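TRNA threonylcarbamoyladenosine dehydratase (Escherichia coli, PDB 4D79) catalyses the ATP-dependent dehydration of threonylcarbamoyladenosine at position 37 of tRNAs to its cyclic form and can accept sulfur from a cysteine desulfurase in vitro. Local coordinates at residues A31-G37 / Y122-A128; G157-Q163 / F205-V211; I164-A170 / L199-F205. All coordinates share one frame; numbering follows the deposited sequence. Where two conformers were deposited one is given.

Contact 1: residues A31-G37 / Y122-A128; sequences AHICVVG and YSYVIDA. With ATP (adenosine-5'-triphosphate), chain K.
Y122, just before strand 124-127, packs on C34 of strand 32-36; the two strands run parallel in the Rossmann-type sheet of this ThiF-family enzyme. The axes of the two short strand segments come within 4.8 Å. C34 N gives its hydrogen to Y124 O, I126 N to C34 O and V36 N to I126 O, all nearly straight.

The side chain of Y122 can be followed outward. CB lies near H32 O. With chi1 at -64°, CG stands opposite the carbonyl carbon, and the ring swings towards strand 32-36. C34 CB sits over the ring centre, 3.4 Å from the centroid, a CH-pi contact covering CG, CD1 and CD2 alike. H32 O sits at the ring edge, in its plane. C34 SG lies over the same face, nearer the CZ-CE2 side. The ring edge at CE1 faces the H32 ring in a T-shaped pair, with planes at 84°. At the tip, OH makes a weak hydrogen bond to Y117 O. H32 NE2 is bonded to T58 OG1 of the neighbouring strand.

S123 closes the start of the pair. Its OG takes the hydrogen of H32 N, and its own N donates to H32 O. I33 and I126 pack on the other side of the sheet.

The strand ends reach the nucleotide. A water bonds to A128 O and weakly to G37 O. V36 CG1 lies 3.5 Å from ATP C2.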
loop_
_atom_site.group_PDB
_atom_site.type_symbol
_atom_site.label_atom_id
_atom_site.label_comp_id
_atom_site.label_asym_id
_atom_site.label_seq_id
_atom_site.Cartn_x
_atom_site.Cartn_y
_atom_site.Cartn_z
ATOM N N ALA B 31 -7.126 -1.279 21.237
ATOM C CA ALA B 31 -5.895 -0.509 21.086
ATOM C C ALA B 31 -6.195 0.927 20.713
ATOM O O ALA B 31 -7.219 1.245 20.110
ATOM C CB ALA B 31 -4.977 -1.128 20.036
ATOM N N HIS B 32 -5.283 1.803 21.087
ATOM C CA HIS B 32 -5.347 3.203 20.702
ATOM C C HIS B 32 -3.992 3.526 20.096
ATOM O O HIS B 32 -2.983 3.547 20.812
ATOM C CB HIS B 32 -5.668 4.113 21.904
ATOM C CG HIS B 32 -5.970 5.526 21.503
ATOM N ND1 HIS B 32 -6.361 6.503 22.401
ATOM C CD2 HIS B 32 -5.923 6.128 20.286
ATOM C CE1 HIS B 32 -6.555 7.640 21.749
ATOM N NE2 HIS B 32 -6.304 7.436 20.459
ATOM N N ILE B 33 -3.959 3.765 18.782
ATOM C CA ILE B 33 -2.710 4.019 18.071
ATOM C C ILE B 33 -2.718 5.436 17.517
ATOM O O ILE B 33 -3.741 5.933 17.037
ATOM C CB ILE B 33 -2.471 2.955 16.981
ATOM C CG1 ILE B 33 -2.248 1.616 17.689
ATOM C CG2 ILE B 33 -1.270 3.339 16.081
ATOM C CD1 ILE B 33 -1.981 0.451 16.795
ATOM N N CYS B 34 -1.583 6.101 17.665
ATOM C CA CYS B 34 -1.388 7.473 17.239
ATOM C C CYS B 34 -0.542 7.466 15.980
ATOM O O CYS B 34 0.528 6.850 15.958
ATOM C CB CYS B 34 -0.700 8.266 18.361
ATOM S SG CYS B 34 -0.479 10.002 18.002
ATOM N N VAL B 35 -1.020 8.140 14.938
ATOM C CA VAL B 35 -0.245 8.365 13.714
ATOM C C VAL B 35 0.119 9.838 13.680
ATOM O O VAL B 35 -0.757 10.712 13.724
ATOM C CB VAL B 35 -1.002 7.945 12.448
ATOM C CG1 VAL B 35 -0.119 8.098 11.252
ATOM C CG2 VAL B 35 -1.477 6.516 12.607
ATOM N N VAL B 36 1.411 10.115 13.658
ATOM C CA VAL B 36 1.902 11.488 13.644
ATOM C C VAL B 36 2.403 11.763 12.236
ATOM O O VAL B 36 3.389 11.167 11.783
ATOM C CB VAL B 36 3.007 11.754 14.677
ATOM C CG1 VAL B 36 3.308 13.241 14.722
ATOM C CG2 VAL B 36 2.633 11.281 16.056
ATOM N N GLY B 37 1.745 12.691 11.565
ATOM C CA GLY B 37 2.053 12.965 10.172
ATOM C C GLY B 37 1.170 12.152 9.237
ATOM O O GLY B 37 1.349 10.945 9.102
ATOM N N TYR B 122 -0.847 5.718 24.530
ATOM C CA TYR B 122 -1.091 4.979 23.290
ATOM C C TYR B 122 -0.562 3.560 23.383
ATOM O O TYR B 122 0.496 3.321 23.968
ATOM C CB TYR B 122 -0.433 5.698 22.128
ATOM C CG TYR B 122 -1.033 7.054 21.897
ATOM C CD1 TYR B 122 -2.355 7.189 21.499
ATOM C CD2 TYR B 122 -0.280 8.197 22.059
ATOM C CE1 TYR B 122 -2.915 8.422 21.306
ATOM C CE2 TYR B 122 -0.830 9.445 21.850
ATOM C CZ TYR B 122 -2.137 9.554 21.480
ATOM O OH TYR B 122 -2.674 10.798 21.276
ATOM N N SER B 123 -1.284 2.625 22.752
ATOM C CA SER B 123 -0.745 1.287 22.521
ATOM C C SER B 123 0.483 1.308 21.614
ATOM O O SER B 123 1.354 0.444 21.731
ATOM C CB SER B 123 -1.794 0.382 21.875
ATOM O OG SER B 123 -3.049 0.504 22.502
ATOM N N TYR B 124 0.539 2.240 20.670
ATOM C CA TYR B 124 1.637 2.336 19.725
ATOM C C TYR B 124 1.612 3.728 19.118
ATOM O O TYR B 124 0.544 4.306 18.913
ATOM C CB TYR B 124 1.542 1.284 18.587
ATOM C CG TYR B 124 2.815 0.463 18.448
ATOM C CD1 TYR B 124 3.919 0.942 17.721
ATOM C CD2 TYR B 124 2.918 -0.767 19.044
ATOM C CE1 TYR B 124 5.079 0.189 17.625
ATOM C CE2 TYR B 124 4.058 -1.509 18.967
ATOM C CZ TYR B 124 5.130 -1.041 18.236
ATOM O OH TYR B 124 6.258 -1.806 18.217
ATOM N N VAL B 125 2.789 4.225 18.758
ATOM C CA VAL B 125 2.928 5.469 18.005
ATOM C C VAL B 125 3.599 5.154 16.669
ATOM O O VAL B 125 4.640 4.499 16.629
ATOM C CB VAL B 125 3.729 6.526 18.793
ATOM C CG1 VAL B 125 3.900 7.806 17.966
ATOM C CG2 VAL B 125 3.006 6.851 20.129
ATOM N N ILE B 126 3.005 5.622 15.586
ATOM C CA ILE B 126 3.565 5.499 14.245
ATOM C C ILE B 126 4.042 6.889 13.822
ATOM O O ILE B 126 3.255 7.841 13.682
ATOM C CB ILE B 126 2.560 4.905 13.250
ATOM C CG1 ILE B 126 2.161 3.489 13.694
ATOM C CG2 ILE B 126 3.158 4.895 11.835
ATOM C CD1 ILE B 126 1.170 2.842 12.834
ATOM N N ASP B 127 5.338 7.024 13.703
ATOM C CA ASP B 127 5.951 8.305 13.409
ATOM C C ASP B 127 6.164 8.402 11.908
ATOM O O ASP B 127 7.033 7.722 11.348
ATOM C CB ASP B 127 7.259 8.475 14.152
ATOM C CG ASP B 127 8.124 9.520 13.522
ATOM O OD1 ASP B 127 7.544 10.512 13.055
ATOM O OD2 ASP B 127 9.359 9.376 13.510
ATOM N N ALA B 128 5.385 9.271 11.270
ATOM C CA ALA B 128 5.441 9.489 9.827
ATOM C C ALA B 128 5.715 10.957 9.530
ATOM O O ALA B 128 5.208 11.524 8.553
ATOM C CB ALA B 128 4.148 9.014 9.172
HETATM P PG ATP K . 4.699 18.899 0.901
HETATM O O1G ATP K . 5.044 19.146 -0.547
HETATM O O2G ATP K . 3.370 19.471 1.335
HETATM O O3G ATP K . 5.849 19.133 1.852
HETATM P PB ATP K . 4.168 16.491 2.308
HETATM O O1B ATP K . 5.099 16.967 3.401
HETATM O O2B ATP K . 2.671 16.364 2.530
HETATM O O3B ATP K . 4.457 17.311 0.951
HETATM P PA ATP K . 5.067 13.869 2.811
HETATM O O1A ATP K . 6.536 14.095 3.154
HETATM O O2A ATP K . 4.672 12.606 2.094
HETATM O O3A ATP K . 4.667 15.052 1.810
HETATM O "O5'" ATP K . 4.124 14.073 4.120
HETATM C "C5'" ATP K . 4.617 14.383 5.439
HETATM C "C4'" ATP K . 3.547 14.726 6.485
HETATM O "O4'" ATP K . 4.081 14.801 7.845
HETATM C "C3'" ATP K . 2.891 16.076 6.220
HETATM O "O3'" ATP K . 1.463 15.964 6.111
HETATM C "C2'" ATP K . 3.265 16.913 7.429
HETATM O "O2'" ATP K . 2.276 17.882 7.743
HETATM C "C1'" ATP K . 3.441 15.899 8.547
HETATM N N9 ATP K . 4.159 16.509 9.710
HETATM C C8 ATP K . 5.332 17.182 9.584
HETATM N N7 ATP K . 5.782 17.662 10.773
HETATM C C5 ATP K . 4.881 17.302 11.691
HETATM C C6 ATP K . 4.787 17.490 13.144
HETATM N N6 ATP K . 5.743 18.178 13.772
HETATM N N1 ATP K . 3.734 17.000 13.801
HETATM C C2 ATP K . 2.754 16.333 13.150
HETATM N N3 ATP K . 2.775 16.121 11.815
HETATM C C4 ATP K . 3.802 16.560 11.020
HETATM O O HOH W 1 3.274 11.043 6.502
#

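Contact 2: residues G157-Q163 / F205-V211; sequences GQIDPTQ and FSTEALV. With K (potassium ion), chain I; NA (sodium ion), chain J.
E208 CG stands anti to the backbone N (chi1 179°), and the chain beyond it is extended, which carries the carboxylate across to the backbone of I159 and D160. Q163 has CG opposite its carbonyl carbon (chi1 -71°), and its amide reaches T207.

The E208 carboxylate grips two successive amides. I159 N meets OE2 at 2.8 Å on its syn lone pair. D160 N meets OE1 at 2.8 Å from above the carboxylate plane. A water joins E208 OE1 to D160 O and S206 OG.

Q163 crosses T207 at about a right angle. T207 OG1 donates to Q163 OE1 at 2.8 Å, in the carbonyl plane and on a lone pair. Q163 NE2 donates to D160 OD2 at 3.0 Å, almost straight (175°), so both ends of the amide are held. With an alanine in place of Q163, T207 OG1 and D160 OD2 would probably lose these mates, though OD1 would still hold D160 through T162. D160 OD1 accepts from T162 N in an Asx turn.

Q158 slides past E208 to the potassium ion. Its NE2 is hydrogen-bonded to G154 O. Q158 OE1 and S206 O each bind the ion at 2.4 Å. E208 O, a water and Q174 O are its other ligands.

The sodium ion lies at the subunit interface, bound by T162 O, by T162 O of the second subunit and by four waters. Helix 242-266 packs on Q158 and P161. The contact lies between the loop leading into strand 164-168 and the end of strand 202-206.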
loop_
_atom_site.group_PDB
_atom_site.type_symbol
_atom_site.label_atom_id
_atom_site.label_comp_id
_atom_site.label_asym_id
_atom_site.label_seq_id
_atom_site.Cartn_x
_atom_site.Cartn_y
_atom_site.Cartn_z
ATOM N N GLY B 157 12.238 9.366 -3.339
ATOM C CA GLY B 157 13.393 8.949 -4.109
ATOM C C GLY B 157 13.581 7.461 -4.199
ATOM O O GLY B 157 14.709 6.996 -4.352
ATOM N N GLN B 158 12.498 6.685 -4.086
ATOM C CA GLN B 158 12.583 5.237 -4.105
ATOM C C GLN B 158 11.450 4.690 -4.964
ATOM O O GLN B 158 10.334 5.227 -4.940
ATOM C CB GLN B 158 12.553 4.692 -2.668
ATOM C CG GLN B 158 13.916 4.996 -2.030
ATOM C CD GLN B 158 13.935 4.848 -0.620
ATOM O OE1 GLN B 158 14.713 4.060 -0.109
ATOM N NE2 GLN B 158 13.083 5.595 0.079
ATOM N N ILE B 159 11.743 3.645 -5.736
ATOM C CA ILE B 159 10.758 3.062 -6.651
ATOM C C ILE B 159 10.430 1.608 -6.363
ATOM O O ILE B 159 9.455 1.098 -6.937
ATOM C CB ILE B 159 11.206 3.189 -8.123
ATOM C CG1 ILE B 159 12.394 2.276 -8.436
ATOM C CG2 ILE B 159 11.539 4.631 -8.446
ATOM C CD1 ILE B 159 12.698 2.154 -9.958
ATOM N N ASP B 160 11.192 0.912 -5.519
ATOM C CA ASP B 160 11.036 -0.532 -5.350
ATOM C C ASP B 160 10.440 -0.923 -3.988
ATOM O O ASP B 160 11.173 -0.998 -2.990
ATOM C CB ASP B 160 12.397 -1.199 -5.545
ATOM C CG ASP B 160 12.325 -2.709 -5.507
ATOM O OD1 ASP B 160 11.232 -3.295 -5.301
ATOM O OD2 ASP B 160 13.401 -3.308 -5.679
ATOM N N PRO B 161 9.138 -1.253 -3.908
ATOM C CA PRO B 161 8.543 -1.620 -2.604
ATOM C C PRO B 161 9.094 -2.899 -2.005
ATOM O O PRO B 161 8.954 -3.090 -0.791
ATOM C CB PRO B 161 7.034 -1.755 -2.908
ATOM C CG PRO B 161 6.847 -1.144 -4.275
ATOM C CD PRO B 161 8.141 -1.255 -4.996
ATOM N N THR B 162 9.744 -3.774 -2.785
ATOM C CA THR B 162 10.194 -5.034 -2.202
ATOM C C THR B 162 11.474 -4.905 -1.394
ATOM O O THR B 162 11.901 -5.895 -0.800
ATOM C CB THR B 162 10.431 -6.099 -3.290
ATOM O OG1 THR B 162 11.562 -5.712 -4.098
ATOM C CG2 THR B 162 9.236 -6.250 -4.153
ATOM N N GLN B 163 12.100 -3.738 -1.352
ATOM C CA GLN B 163 13.313 -3.549 -0.555
ATOM C C GLN B 163 13.054 -2.870 0.790
ATOM O O GLN B 163 14.002 -2.657 1.553
ATOM C CB GLN B 163 14.344 -2.762 -1.362
ATOM C CG GLN B 163 14.956 -3.555 -2.506
ATOM C CD GLN B 163 16.125 -2.867 -3.153
ATOM O OE1 GLN B 163 17.166 -2.618 -2.526
ATOM N NE2 GLN B 163 15.960 -2.537 -4.429
ATOM N N PHE B 205 12.775 1.454 6.561
ATOM C CA PHE B 205 13.642 2.047 5.552
ATOM C C PHE B 205 13.701 1.091 4.370
ATOM O O PHE B 205 13.090 0.028 4.388
ATOM C CB PHE B 205 15.053 2.304 6.114
ATOM C CG PHE B 205 15.893 1.076 6.129
ATOM C CD1 PHE B 205 15.598 0.043 6.991
ATOM C CD2 PHE B 205 16.960 0.931 5.266
ATOM C CE1 PHE B 205 16.341 -1.144 6.980
ATOM C CE2 PHE B 205 17.708 -0.249 5.262
ATOM C CZ PHE B 205 17.396 -1.279 6.108
ATOM N N SER B 206 14.427 1.490 3.327
ATOM C CA SER B 206 14.640 0.642 2.169
ATOM C C SER B 206 16.116 0.549 1.811
ATOM O O SER B 206 16.849 1.531 1.911
ATOM C CB SER B 206 13.820 1.144 1.010
ATOM O OG SER B 206 14.189 0.443 -0.158
ATOM N N THR B 207 16.557 -0.647 1.415
ATOM C CA THR B 207 17.933 -0.835 0.971
ATOM C C THR B 207 18.182 -0.258 -0.407
ATOM O O THR B 207 19.332 -0.235 -0.831
ATOM C CB THR B 207 18.321 -2.310 0.931
ATOM O OG1 THR B 207 17.338 -3.055 0.206
ATOM C CG2 THR B 207 18.430 -2.864 2.362
ATOM N N GLU B 208 17.138 0.185 -1.097
ATOM C CA GLU B 208 17.287 0.735 -2.439
ATOM C C GLU B 208 18.085 2.042 -2.408
ATOM O O GLU B 208 17.874 2.899 -1.542
ATOM C CB GLU B 208 15.888 0.975 -3.030
ATOM C CG GLU B 208 15.880 1.573 -4.426
ATOM C CD GLU B 208 14.483 1.997 -4.866
ATOM O OE1 GLU B 208 13.488 1.682 -4.166
ATOM O OE2 GLU B 208 14.402 2.727 -5.871
ATOM N N ALA B 209 18.977 2.209 -3.379
ATOM C CA ALA B 209 19.727 3.453 -3.500
ATOM C C ALA B 209 18.793 4.580 -3.931
ATOM O O ALA B 209 17.897 4.380 -4.746
ATOM C CB ALA B 209 20.860 3.290 -4.510
ATOM N N LEU B 210 19.035 5.778 -3.419
ATOM C CA LEU B 210 18.155 6.904 -3.710
ATOM C C LEU B 210 18.232 7.310 -5.167
ATOM O O LEU B 210 19.309 7.320 -5.783
ATOM C CB LEU B 210 18.508 8.114 -2.847
ATOM C CG LEU B 210 17.600 8.470 -1.687
ATOM C CD1 LEU B 210 17.364 7.253 -0.831
ATOM C CD2 LEU B 210 18.244 9.591 -0.913
ATOM N N VAL B 211 17.065 7.685 -5.684
ATOM C CA VAL B 211 16.860 8.195 -7.032
ATOM C C VAL B 211 16.680 9.694 -6.882
ATOM O O VAL B 211 15.669 10.148 -6.323
ATOM C CB VAL B 211 15.629 7.556 -7.691
ATOM C CG1 VAL B 211 15.443 8.103 -9.104
ATOM C CG2 VAL B 211 15.755 6.039 -7.701
HETATM K K K I . 16.925 3.683 0.793
HETATM NA NA NA J . 10.686 -7.222 0.658
HETATM O O HOH W 2 12.443 1.186 -1.917
HETATM O O HOH W 3 9.560 -5.117 1.426
HETATM O O HOH W 4 15.075 4.407 3.035
HETATM O O HOH W 5 12.223 -6.503 2.306
HETATM O O HOH W 6 8.306 -7.104 -0.272
HETATM O O HOH W 7 10.848 -9.197 -0.877
#

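Contact 3: residues I164-A170 / L199-F205; sequences IQVTDLA and LGVDCVF
D168 turns its carboxylate back onto the loop at 199-201. Its CG lies anti to the backbone N (chi1 -173°), which sets both oxygens before a row of amides. L199 N donates to OD2 at 2.8 Å, on the syn side and 20° out of the carboxylate plane. A170 N reaches the same oxygen from above the plane, closing an Asx turn. OD1 accepts from V201 N and, weakly, from G200 N. A water links OD1 to D202 OD1. These amides and the water probably steady the negative charge. D202 OD2 has its own partner in H255.

L169 points at the opposite segment. Its CG meets L199 CD1 at 3.9 Å, the two side chains crossing at a slant. L169 CD1 reaches C203 SG, also at 3.9 Å, and L169 CB lies beside V201 CB. Helix 176-189 covers L169.

Further along, side chains alternate between the two faces. V166 and V204 share one face; I164 and V166 pack on helix 242-266, and V204 on strand 149-152. I164 CG2 presses on V204 CG1 at 3.5 Å, a tight fit. Q165, T167, C203 and F205 share the other face. The Q165 chain crosses F205. Q165 CG lies 3.6 Å from F205 CE1, and the amide is turned 45° from the ring.

Backbone bonds pair Q165 with F205 and T167 with C203, each in both directions. Strand 164-168 is thus the antiparallel edge strand, added to six strands, 202-206 included, that run parallel. It is joined to 202-206 through helix 176-189, not by a tight hairpin, in the Rossmann-type sheet of the ThiF family.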
loop_
_atom_site.group_PDB
_atom_site.type_symbol
_atom_site.label_atom_id
_atom_site.label_comp_id
_atom_site.label_asym_id
_atom_site.label_seq_id
_atom_site.Cartn_x
_atom_site.Cartn_y
_atom_site.Cartn_z
ATOM N N ILE B 164 11.792 -2.618 1.136
ATOM C CA ILE B 164 11.435 -1.999 2.413
ATOM C C ILE B 164 11.546 -3.033 3.524
ATOM O O ILE B 164 11.125 -4.174 3.372
ATOM C CB ILE B 164 10.015 -1.404 2.321
ATOM C CG1 ILE B 164 9.958 -0.388 1.189
ATOM C CG2 ILE B 164 9.528 -0.854 3.659
ATOM C CD1 ILE B 164 8.560 0.067 0.796
ATOM N N GLN B 165 12.102 -2.629 4.652
ATOM C CA GLN B 165 12.288 -3.522 5.781
ATOM C C GLN B 165 12.377 -2.675 7.050
ATOM O O GLN B 165 12.331 -1.441 7.010
ATOM C CB GLN B 165 13.504 -4.428 5.581
ATOM C CG GLN B 165 14.697 -3.735 5.050
ATOM C CD GLN B 165 15.766 -4.694 4.575
ATOM O OE1 GLN B 165 16.423 -5.346 5.373
ATOM N NE2 GLN B 165 15.906 -4.820 3.257
ATOM N N VAL B 166 12.494 -3.355 8.185
ATOM C CA VAL B 166 12.521 -2.730 9.505
ATOM C C VAL B 166 13.838 -3.086 10.175
ATOM O O VAL B 166 14.201 -4.266 10.247
ATOM C CB VAL B 166 11.337 -3.190 10.387
ATOM C CG1 VAL B 166 11.304 -2.380 11.684
ATOM C CG2 VAL B 166 10.022 -3.053 9.655
ATOM N N THR B 167 14.530 -2.077 10.704
ATOM C CA THR B 167 15.754 -2.316 11.443
ATOM C C THR B 167 15.917 -1.211 12.497
ATOM O O THR B 167 15.131 -0.260 12.585
ATOM C CB THR B 167 16.956 -2.382 10.474
ATOM O OG1 THR B 167 18.081 -2.997 11.111
ATOM C CG2 THR B 167 17.355 -1.018 9.994
ATOM N N ASP B 168 16.955 -1.343 13.302
ATOM C CA ASP B 168 17.242 -0.308 14.278
ATOM C C ASP B 168 17.674 0.958 13.556
ATOM O O ASP B 168 18.424 0.903 12.573
ATOM C CB ASP B 168 18.337 -0.745 15.227
ATOM C CG ASP B 168 18.542 0.244 16.356
ATOM O OD1 ASP B 168 17.814 0.128 17.373
ATOM O OD2 ASP B 168 19.403 1.152 16.233
ATOM N N LEU B 169 17.201 2.097 14.065
ATOM C CA LEU B 169 17.462 3.392 13.432
ATOM C C LEU B 169 18.942 3.616 13.194
ATOM O O LEU B 169 19.314 4.271 12.213
ATOM C CB LEU B 169 16.861 4.523 14.282
ATOM C CG LEU B 169 17.132 5.971 13.820
ATOM C CD1 LEU B 169 16.598 6.211 12.395
ATOM C CD2 LEU B 169 16.522 6.988 14.843
ATOM N N ALA B 170 19.803 3.057 14.050
ATOM C CA ALA B 170 21.244 3.204 13.872
ATOM C C ALA B 170 21.774 2.555 12.603
ATOM O O ALA B 170 22.889 2.903 12.175
ATOM C CB ALA B 170 22.007 2.595 15.040
ATOM N N LEU B 199 20.287 2.258 18.688
ATOM C CA LEU B 199 19.562 3.328 19.348
ATOM C C LEU B 199 18.314 2.853 20.085
ATOM O O LEU B 199 17.734 3.629 20.858
ATOM C CB LEU B 199 19.162 4.383 18.323
ATOM C CG LEU B 199 20.310 5.245 17.805
ATOM C CD1 LEU B 199 19.914 6.048 16.540
ATOM C CD2 LEU B 199 20.836 6.191 18.903
ATOM N N GLY B 200 17.894 1.610 19.885
ATOM C CA GLY B 200 16.659 1.144 20.487
ATOM C C GLY B 200 15.441 1.807 19.890
ATOM O O GLY B 200 14.485 2.106 20.607
ATOM N N VAL B 201 15.467 2.086 18.593
ATOM C CA VAL B 201 14.335 2.675 17.884
ATOM C C VAL B 201 14.135 1.888 16.583
ATOM O O VAL B 201 15.061 1.777 15.775
ATOM C CB VAL B 201 14.555 4.168 17.572
ATOM C CG1 VAL B 201 13.366 4.731 16.811
ATOM C CG2 VAL B 201 14.798 5.013 18.854
ATOM N N ASP B 202 12.923 1.393 16.352
ATOM C CA ASP B 202 12.620 0.582 15.172
ATOM C C ASP B 202 12.292 1.517 14.022
ATOM O O ASP B 202 11.466 2.419 14.176
ATOM C CB ASP B 202 11.427 -0.368 15.350
ATOM C CG ASP B 202 11.645 -1.443 16.394
ATOM O OD1 ASP B 202 12.806 -1.707 16.765
ATOM O OD2 ASP B 202 10.628 -2.063 16.839
ATOM N N CYS B 203 12.897 1.275 12.857
ATOM C CA CYS B 203 12.799 2.207 11.740
ATOM C C CYS B 203 12.503 1.469 10.430
ATOM O O CYS B 203 13.229 0.546 10.055
ATOM C CB CYS B 203 14.082 3.005 11.589
ATOM S SG CYS B 203 13.904 4.331 10.358
ATOM N N VAL B 204 11.458 1.905 9.727
ATOM C CA VAL B 204 11.176 1.405 8.388
ATOM C C VAL B 204 12.043 2.177 7.389
ATOM O O VAL B 204 12.055 3.412 7.379
ATOM C CB VAL B 204 9.693 1.571 8.038
ATOM C CG1 VAL B 204 9.415 0.977 6.620
ATOM C CG2 VAL B 204 8.776 0.932 9.107
ATOM N N PHE B 205 12.775 1.454 6.561
ATOM C CA PHE B 205 13.642 2.047 5.552
ATOM C C PHE B 205 13.701 1.091 4.370
ATOM O O PHE B 205 13.090 0.028 4.388
ATOM C CB PHE B 205 15.053 2.304 6.114
ATOM C CG PHE B 205 15.893 1.076 6.129
ATOM C CD1 PHE B 205 15.598 0.043 6.991
ATOM C CD2 PHE B 205 16.960 0.931 5.266
ATOM C CE1 PHE B 205 16.341 -1.144 6.980
ATOM C CE2 PHE B 205 17.708 -0.249 5.262
ATOM C CZ PHE B 205 17.396 -1.279 6.108
HETATM O O HOH W 8 15.708 -1.508 17.506
#

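All three contacts reach one mixed sheet; contact 2 does so only through the end of strand 202-206. Contact 1 lies in its parallel part and borders the ATP pocket. Contact 3 is its antiparallel edge, with strand 149-152 between the two. Their centres are 16 Å apart and their nearest atoms about 5 Å. Contact 2 shares F205 with contact 3. T207 CG2 packs on Q165 NE2 at 3.3 Å across that junction. In sequence, contact 3 is nested inside the loop that contact 2 closes. Contact 2 holds the potassium site, and the Q158 side chain is about 11 Å from ATP. The centres of contacts 1 and 2 are 24 Å apart.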